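Local coordinates for hypothetical protein BACOVA_04980 (Bacteroides ovatus, PDB 3UFI), which probably serves as a fimbrial subunit in cell adhesion, a fimbrillin-like building block of a distinct type of pilus from the human microbiome, at residues A[15-20]-A[44-49]; A[109-114]-A[191-196]; A[237-240]-A[245-248]. One frame throughout, in Å; residues are numbered along the deposited sequence.

Contact 1 (A[15-20]-A[44-49]); sequences IEIYGN and IGVTVE
Ile17 meets Ile44 and Val46 with two different branches, and these are the close contacts (within 4.5 Å) between residues 15-20 and 44-49. The longer branch of Ile17 runs straight out toward the other strand and meets Val46 tip to tip: its CD1 sits in the fork of the valine, 4.0 Å from Val46 CG2 and equally far from Val46 CG1. The shorter branch serves Ile44. Ile17 CG2, which the first torsion sets anti to the backbone N while CG1 lies beside that N (chi1 -62°), comes within 4.1 Å of Ile44 CD1, and there the two side chains run alongside one another in opposing senses. Ile44 reaches this spot with CG1 between its own backbone N and carbonyl carbon (chi1 64°), its chain then extended to CD1. The backbones stay well apart, with the CA atoms of Ile17 and Val46 9.3 Å from each other, so this is packing across an interior and not pairing of neighbouring strands.

A second shell closes round the methyl groups. Tyr68 of strand 66-72 touches all three residues; Phe153 of strand 150-156 lies against Ile17, while Leu98 and Tyr102 of strand 95-102 pack on Val46 and Ile44 respectively. Backbone hydrogen bonding of Ile17 with Phe76, and of Glu16 and Tyr18 with Val151, fixes the strand from which Ile17 projects. The two strands face each other across the apolar interior, consistent with the transthyretin-like beta-sandwich of the family.

With no hydrogen bond or charge pair between the segments, the contact depends on dispersion and on the close fit of buried, branched aliphatic side chains.

Contact 2 (A[109-114]-A[191-196]); sequences GTLPGT and NVTTGE
Leu111 and Pro112 present adjoining surfaces to Val192, each meeting it in a different way. The leucine and the valine pass antiparallel, with Leu111 CD2 3.9 Å from Val192 CG2. The proline ring instead turns its CG-CD edge to the two methyls of the valine: Pro112 CD comes within 3.9 Å of Val192 CG2, and Pro112 CG lies 4.0 Å from Val192 CG1. Val192 CG2, placed between its backbone N and carbonyl carbon (chi1 -51°), is thus shared by both partners. Leu111 also crosses Thr193 at about a right angle, CD1 lying 3.8 Å from Thr193 OG1 in a plain van der Waals approach.

Behind these side chains, Asn191 OD1 shapes the turn. It accepts from Thr193 N at 3.0 Å, in the carbonyl plane, and from Thr194 N at 3.2 Å, where the donor stands well above that plane. Tyr101 and Ile118 pack on both Pro112 and Val192, extending the apolar patch. The arrangement joins an irregular loop to the tight connection between strands 189-191 and 197-198, whose Asn191-led Asx turn is followed by an ST turn at Thr194.

Contact 3 (A[237-240]-A[245-248]); sequences LLEV and ETYT
Val240 and Tyr247 exchange two backbone hydrogen bonds, each 2.8 Å long: Val240 N to Tyr247 O, and Tyr247 N to Val240 O. Both are nearly straight, at 167° and 174° respectively. Weaker CA-H...O contacts flank them, including Thr248 CA to Leu238 O at 3.3 Å. Glu239 and Thr248 form the adjacent non-hydrogen-bonded pair, which continues the alternation of an antiparallel beta hairpin built from strands 237-242 and 245-250.

On the face carrying Glu239, its side chain and that of Thr248 run abreast, with Glu239 CG 3.7 Å from Thr248 CG2. Extended from a CG that stands anti to the backbone N (chi1 -178°), the glutamate also passes over the methyl of Thr246, bringing Glu239 OE2 to 3.6 Å from Thr246 CG2. The hydroxyl of Thr246 is hydrogen-bonded to Arg241 NH1. An alanine in place of Glu239 would remove the carboxylate and CG, and would probably leave the methyl groups of Thr246 and Thr248 without their shared cover.

The other face carries Val240 and Tyr247. The edge of the tyrosine ring is turned to the backbone, with Tyr247 CD1 3.7 Å from Val240 O. Met273 touches both side chains, and Phe268 packs against Val240 while its ring and that of Tyr247 meet edge-to-face.

How the contacts relate
The three contacts illustrate how one elongated beta-rich subunit is held together locally, each by its own means. Contacts 1 and 2 are neighbours: their centres lie 14 Å apart and their nearest atoms about 4 Å, without touching. Strand 95-102 ties them, since Leu98 and Tyr102 pack on contact 1 and Tyr101 on contact 2. Contact 3 is remote, its centre 44 Å from that of contact 1 and 38 Å from that of contact 2, across the centre of the chain. The chemistry shifts as well, from purely apolar packing in contact 1 to backbone hydrogen bonding in contact 3. Along the sequence the three follow in series, none enclosing another.

Contact 1 (A[15-20]-A[44-49])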
loop_
_atom_site.group_PDB
_atom_site.type_symbol
_atom_site.label_atom_id
_atom_site.label_comp_id
_atom_site.label_asym_id
_atom_site.label_seq_id
_atom_site.Cartn_x
_atom_site.Cartn_y
_atom_site.Cartn_z
ATOM N N ILE A 15 -10.480 13.124 -19.925
ATOM C CA ILE A 15 -10.361 11.672 -19.859
ATOM C C ILE A 15 -11.188 11.222 -18.632
ATOM O O ILE A 15 -11.421 12.005 -17.704
ATOM C CB ILE A 15 -8.892 11.173 -19.804
ATOM C CG1 ILE A 15 -8.169 11.679 -18.514
ATOM C CG2 ILE A 15 -8.160 11.482 -21.145
ATOM C CD1 ILE A 15 -6.891 11.126 -18.201
ATOM N N GLU A 16 -11.634 9.980 -18.639
ATOM C CA GLU A 16 -12.419 9.430 -17.541
ATOM C C GLU A 16 -11.601 8.347 -16.908
ATOM O O GLU A 16 -11.155 7.430 -17.595
ATOM C CB GLU A 16 -13.744 8.874 -18.056
ATOM C CG GLU A 16 -14.674 9.905 -18.657
ATOM C CD GLU A 16 -15.864 9.167 -19.236
ATOM O OE1 GLU A 16 -16.759 8.790 -18.446
ATOM O OE2 GLU A 16 -15.808 8.809 -20.434
ATOM N N ILE A 17 -11.426 8.423 -15.610
ATOM C CA ILE A 17 -10.531 7.524 -14.903
ATOM C C ILE A 17 -11.254 6.539 -13.991
ATOM O O ILE A 17 -12.185 6.876 -13.251
ATOM C CB ILE A 17 -9.488 8.387 -14.117
ATOM C CG1 ILE A 17 -8.647 9.245 -15.133
ATOM C CG2 ILE A 17 -8.595 7.509 -13.209
ATOM C CD1 ILE A 17 -7.654 10.101 -14.599
ATOM N N TYR A 18 -10.774 5.296 -14.071
ATOM C CA TYR A 18 -11.152 4.176 -13.249
ATOM C C TYR A 18 -9.901 3.522 -12.692
ATOM O O TYR A 18 -8.804 3.712 -13.226
ATOM C CB TYR A 18 -11.939 3.131 -14.043
ATOM C CG TYR A 18 -13.265 3.562 -14.608
ATOM C CD1 TYR A 18 -13.355 4.080 -15.902
ATOM C CD2 TYR A 18 -14.454 3.291 -13.929
ATOM C CE1 TYR A 18 -14.587 4.334 -16.498
ATOM C CE2 TYR A 18 -15.699 3.537 -14.523
ATOM C CZ TYR A 18 -15.756 4.016 -15.824
ATOM O OH TYR A 18 -16.954 4.265 -16.438
ATOM N N GLY A 19 -10.086 2.697 -11.666
ATOM C CA GLY A 19 -8.990 1.978 -11.049
ATOM C C GLY A 19 -9.381 0.612 -10.530
ATOM O O GLY A 19 -10.431 0.450 -9.897
ATOM N N ASN A 20 -8.514 -0.372 -10.808
ATOM C CA ASN A 20 -8.554 -1.734 -10.257
ATOM C C ASN A 20 -7.419 -1.857 -9.275
ATOM O O ASN A 20 -6.393 -1.197 -9.452
ATOM C CB ASN A 20 -8.369 -2.796 -11.354
ATOM C CG ASN A 20 -9.551 -3.106 -12.195
ATOM O OD1 ASN A 20 -10.648 -3.330 -11.699
ATOM N ND2 ASN A 20 -9.316 -3.274 -13.486
ATOM N N ILE A 44 -6.239 9.576 -5.392
ATOM C CA ILE A 44 -5.089 9.173 -6.201
ATOM C C ILE A 44 -4.490 10.417 -6.891
ATOM O O ILE A 44 -5.182 11.415 -7.069
ATOM C CB ILE A 44 -5.487 8.060 -7.241
ATOM C CG1 ILE A 44 -6.521 8.581 -8.294
ATOM C CG2 ILE A 44 -5.941 6.745 -6.531
ATOM C CD1 ILE A 44 -6.791 7.634 -9.516
ATOM N N GLY A 45 -3.217 10.335 -7.255
ATOM C CA GLY A 45 -2.531 11.369 -8.016
ATOM C C GLY A 45 -2.250 10.814 -9.390
ATOM O O GLY A 45 -1.735 9.707 -9.485
ATOM N N VAL A 46 -2.648 11.528 -10.454
ATOM C CA VAL A 46 -2.515 11.102 -11.868
ATOM C C VAL A 46 -1.545 12.043 -12.612
ATOM O O VAL A 46 -1.675 13.269 -12.563
ATOM C CB VAL A 46 -3.902 11.008 -12.577
ATOM C CG1 VAL A 46 -3.757 10.613 -14.053
ATOM C CG2 VAL A 46 -4.817 10.004 -11.849
ATOM N N THR A 47 -0.539 11.446 -13.269
ATOM C CA THR A 47 0.481 12.168 -14.005
ATOM C C THR A 47 0.515 11.703 -15.471
ATOM O O THR A 47 0.556 10.499 -15.735
ATOM C CB THR A 47 1.849 11.952 -13.324
ATOM O OG1 THR A 47 1.762 12.383 -11.968
ATOM C CG2 THR A 47 2.992 12.695 -14.013
ATOM N N VAL A 48 0.572 12.669 -16.399
ATOM C CA VAL A 48 0.777 12.428 -17.830
ATOM C C VAL A 48 2.293 12.363 -18.003
ATOM O O VAL A 48 2.979 13.377 -17.860
ATOM C CB VAL A 48 0.093 13.461 -18.740
ATOM C CG1 VAL A 48 0.430 13.192 -20.207
ATOM C CG2 VAL A 48 -1.417 13.443 -18.522
ATOM N N GLU A 49 2.806 11.139 -18.162
ATOM C CA GLU A 49 4.231 10.830 -18.249
ATOM C C GLU A 49 4.789 11.187 -19.616
ATOM O O GLU A 49 5.749 11.949 -19.711
ATOM C CB GLU A 49 4.477 9.335 -17.921
ATOM C CG GLU A 49 5.874 8.849 -18.288
ATOM C CD GLU A 49 6.250 7.441 -17.874
ATOM O OE1 GLU A 49 5.993 7.073 -16.706
ATOM O OE2 GLU A 49 6.870 6.730 -18.700
#

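Contact 2 (A[109-114]-A[191-196])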
loop_
_atom_site.group_PDB
_atom_site.type_symbol
_atom_site.label_atom_id
_atom_site.label_comp_id
_atom_site.label_asym_id
_atom_site.label_seq_id
_atom_site.Cartn_x
_atom_site.Cartn_y
_atom_site.Cartn_z
ATOM N N GLY A 109 0.110 19.740 -10.305
ATOM C CA GLY A 109 1.149 20.288 -11.182
ATOM C C GLY A 109 2.566 20.060 -10.709
ATOM O O GLY A 109 3.507 20.445 -11.402
ATOM N N THR A 110 2.732 19.437 -9.531
ATOM C CA THR A 110 4.048 19.162 -8.934
ATOM C C THR A 110 4.110 17.790 -8.312
ATOM O O THR A 110 3.189 17.425 -7.570
ATOM C CB THR A 110 4.412 20.159 -7.806
ATOM O OG1 THR A 110 3.869 21.430 -8.048
ATOM C CG2 THR A 110 5.908 20.234 -7.560
ATOM N N LEU A 111 5.258 17.098 -8.475
ATOM C CA LEU A 111 5.442 15.770 -7.877
ATOM C C LEU A 111 5.567 15.897 -6.347
ATOM O O LEU A 111 6.211 16.829 -5.870
ATOM C CB LEU A 111 6.665 15.047 -8.473
ATOM C CG LEU A 111 6.570 14.537 -9.932
ATOM C CD1 LEU A 111 7.903 14.042 -10.403
ATOM C CD2 LEU A 111 5.537 13.441 -10.109
ATOM N N PRO A 112 4.915 15.002 -5.564
ATOM C CA PRO A 112 5.006 15.107 -4.093
ATOM C C PRO A 112 6.396 14.729 -3.566
ATOM O O PRO A 112 7.232 14.257 -4.336
ATOM C CB PRO A 112 3.940 14.118 -3.617
ATOM C CG PRO A 112 3.876 13.085 -4.695
ATOM C CD PRO A 112 4.090 13.843 -5.975
ATOM N N GLY A 113 6.630 14.943 -2.269
ATOM C CA GLY A 113 7.901 14.613 -1.633
ATOM C C GLY A 113 9.084 15.296 -2.288
ATOM O O GLY A 113 8.994 16.469 -2.653
ATOM N N THR A 114 10.202 14.568 -2.450
ATOM C CA THR A 114 11.406 15.125 -3.079
ATOM C C THR A 114 11.467 14.566 -4.486
ATOM O O THR A 114 11.891 13.423 -4.680
ATOM C CB THR A 114 12.672 14.835 -2.241
ATOM O OG1 THR A 114 12.451 15.263 -0.904
ATOM C CG2 THR A 114 13.919 15.538 -2.789
ATOM N N ASN A 191 8.446 5.906 -4.574
ATOM C CA ASN A 191 8.666 6.738 -5.745
ATOM C C ASN A 191 7.393 6.703 -6.607
ATOM O O ASN A 191 7.025 5.644 -7.097
ATOM C CB ASN A 191 9.906 6.224 -6.483
ATOM C CG ASN A 191 10.373 7.115 -7.591
ATOM O OD1 ASN A 191 9.592 7.659 -8.356
ATOM N ND2 ASN A 191 11.668 7.246 -7.734
ATOM N N VAL A 192 6.693 7.853 -6.759
ATOM C CA VAL A 192 5.408 7.884 -7.500
ATOM C C VAL A 192 5.615 7.844 -9.033
ATOM O O VAL A 192 4.663 7.645 -9.778
ATOM C CB VAL A 192 4.499 9.088 -7.097
ATOM C CG1 VAL A 192 4.339 9.175 -5.583
ATOM C CG2 VAL A 192 5.008 10.409 -7.682
ATOM N N THR A 193 6.842 8.053 -9.485
ATOM C CA THR A 193 7.195 8.034 -10.897
ATOM C C THR A 193 7.437 6.598 -11.362
ATOM O O THR A 193 7.034 6.257 -12.460
ATOM C CB THR A 193 8.430 8.935 -11.104
ATOM O OG1 THR A 193 8.027 10.265 -10.789
ATOM C CG2 THR A 193 8.974 8.900 -12.536
ATOM N N THR A 194 8.114 5.775 -10.543
ATOM C CA THR A 194 8.477 4.401 -10.896
ATOM C C THR A 194 7.669 3.355 -10.122
ATOM O O THR A 194 7.656 2.188 -10.508
ATOM C CB THR A 194 9.977 4.178 -10.650
ATOM O OG1 THR A 194 10.241 4.243 -9.254
ATOM C CG2 THR A 194 10.855 5.181 -11.384
ATOM N N GLY A 195 7.045 3.755 -9.019
ATOM C CA GLY A 195 6.318 2.810 -8.186
ATOM C C GLY A 195 7.209 2.024 -7.253
ATOM O O GLY A 195 6.714 1.181 -6.511
ATOM N N GLU A 196 8.520 2.310 -7.244
ATOM C CA GLU A 196 9.431 1.615 -6.357
ATOM C C GLU A 196 9.252 2.056 -4.889
ATOM O O GLU A 196 9.435 3.230 -4.567
ATOM C CB GLU A 196 10.899 1.807 -6.780
ATOM C CG GLU A 196 11.840 1.081 -5.816
ATOM C CD GLU A 196 13.335 1.269 -5.986
ATOM O OE1 GLU A 196 13.760 2.317 -6.528
ATOM O OE2 GLU A 196 14.087 0.386 -5.513
#

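Contact 3 (A[237-240]-A[245-248])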
loop_
_atom_site.group_PDB
_atom_site.type_symbol
_atom_site.label_atom_id
_atom_site.label_comp_id
_atom_site.label_asym_id
_atom_site.label_seq_id
_atom_site.Cartn_x
_atom_site.Cartn_y
_atom_site.Cartn_z
ATOM N N LEU A 237 13.784 -9.880 16.637
ATOM C CA LEU A 237 13.124 -10.365 17.838
ATOM C C LEU A 237 11.628 -10.024 17.860
ATOM O O LEU A 237 11.229 -8.881 17.600
ATOM C CB LEU A 237 13.796 -9.775 19.095
ATOM C CG LEU A 237 13.295 -10.291 20.471
ATOM C CD1 LEU A 237 13.747 -11.740 20.737
ATOM C CD2 LEU A 237 13.806 -9.410 21.583
ATOM N N LEU A 238 10.823 -11.025 18.213
ATOM C CA LEU A 238 9.405 -10.869 18.489
ATOM C C LEU A 238 9.228 -10.975 19.989
ATOM O O LEU A 238 9.629 -11.970 20.591
ATOM C CB LEU A 238 8.502 -11.886 17.753
ATOM C CG LEU A 238 6.984 -11.809 18.125
ATOM C CD1 LEU A 238 6.371 -10.493 17.676
ATOM C CD2 LEU A 238 6.194 -13.003 17.552
ATOM N N GLU A 239 8.682 -9.925 20.590
ATOM C CA GLU A 239 8.391 -9.866 22.011
ATOM C C GLU A 239 6.894 -9.648 22.169
ATOM O O GLU A 239 6.308 -8.798 21.482
ATOM C CB GLU A 239 9.199 -8.762 22.693
ATOM C CG GLU A 239 8.969 -8.685 24.194
ATOM C CD GLU A 239 9.823 -7.688 24.946
ATOM O OE1 GLU A 239 11.005 -7.510 24.572
ATOM O OE2 GLU A 239 9.318 -7.109 25.934
ATOM N N VAL A 240 6.266 -10.468 23.013
ATOM C CA VAL A 240 4.835 -10.372 23.259
ATOM C C VAL A 240 4.600 -10.246 24.752
ATOM O O VAL A 240 5.098 -11.062 25.525
ATOM C CB VAL A 240 4.036 -11.560 22.650
ATOM C CG1 VAL A 240 2.575 -11.527 23.103
ATOM C CG2 VAL A 240 4.128 -11.564 21.125
ATOM N N GLU A 245 2.709 -11.480 31.293
ATOM C CA GLU A 245 3.883 -12.306 31.005
ATOM C C GLU A 245 4.558 -11.796 29.756
ATOM O O GLU A 245 3.887 -11.253 28.887
ATOM C CB GLU A 245 3.493 -13.794 30.834
ATOM C CG GLU A 245 2.680 -14.377 31.978
ATOM C CD GLU A 245 3.310 -14.423 33.360
ATOM O OE1 GLU A 245 4.554 -14.377 33.474
ATOM O OE2 GLU A 245 2.545 -14.533 34.342
ATOM N N THR A 246 5.875 -11.985 29.652
ATOM C CA THR A 246 6.655 -11.579 28.483
ATOM C C THR A 246 7.226 -12.821 27.811
ATOM O O THR A 246 7.883 -13.624 28.462
ATOM C CB THR A 246 7.760 -10.579 28.877
ATOM O OG1 THR A 246 7.145 -9.415 29.423
ATOM C CG2 THR A 246 8.640 -10.179 27.690
ATOM N N TYR A 247 6.935 -12.976 26.519
ATOM C CA TYR A 247 7.411 -14.031 25.638
ATOM C C TYR A 247 8.332 -13.411 24.622
ATOM O O TYR A 247 7.991 -12.382 24.041
ATOM C CB TYR A 247 6.243 -14.737 24.913
ATOM C CG TYR A 247 5.186 -15.314 25.828
ATOM C CD1 TYR A 247 4.160 -14.515 26.336
ATOM C CD2 TYR A 247 5.181 -16.668 26.153
ATOM C CE1 TYR A 247 3.179 -15.040 27.173
ATOM C CE2 TYR A 247 4.209 -17.204 26.999
ATOM C CZ TYR A 247 3.207 -16.384 27.503
ATOM O OH TYR A 247 2.238 -16.885 28.332
ATOM N N THR A 248 9.509 -13.999 24.418
ATOM C CA THR A 248 10.446 -13.512 23.400
ATOM C C THR A 248 10.923 -14.665 22.560
ATOM O O THR A 248 11.234 -15.729 23.088
ATOM C CB THR A 248 11.660 -12.759 23.997
ATOM O OG1 THR A 248 12.379 -13.656 24.824
ATOM C CG2 THR A 248 11.277 -11.501 24.776
#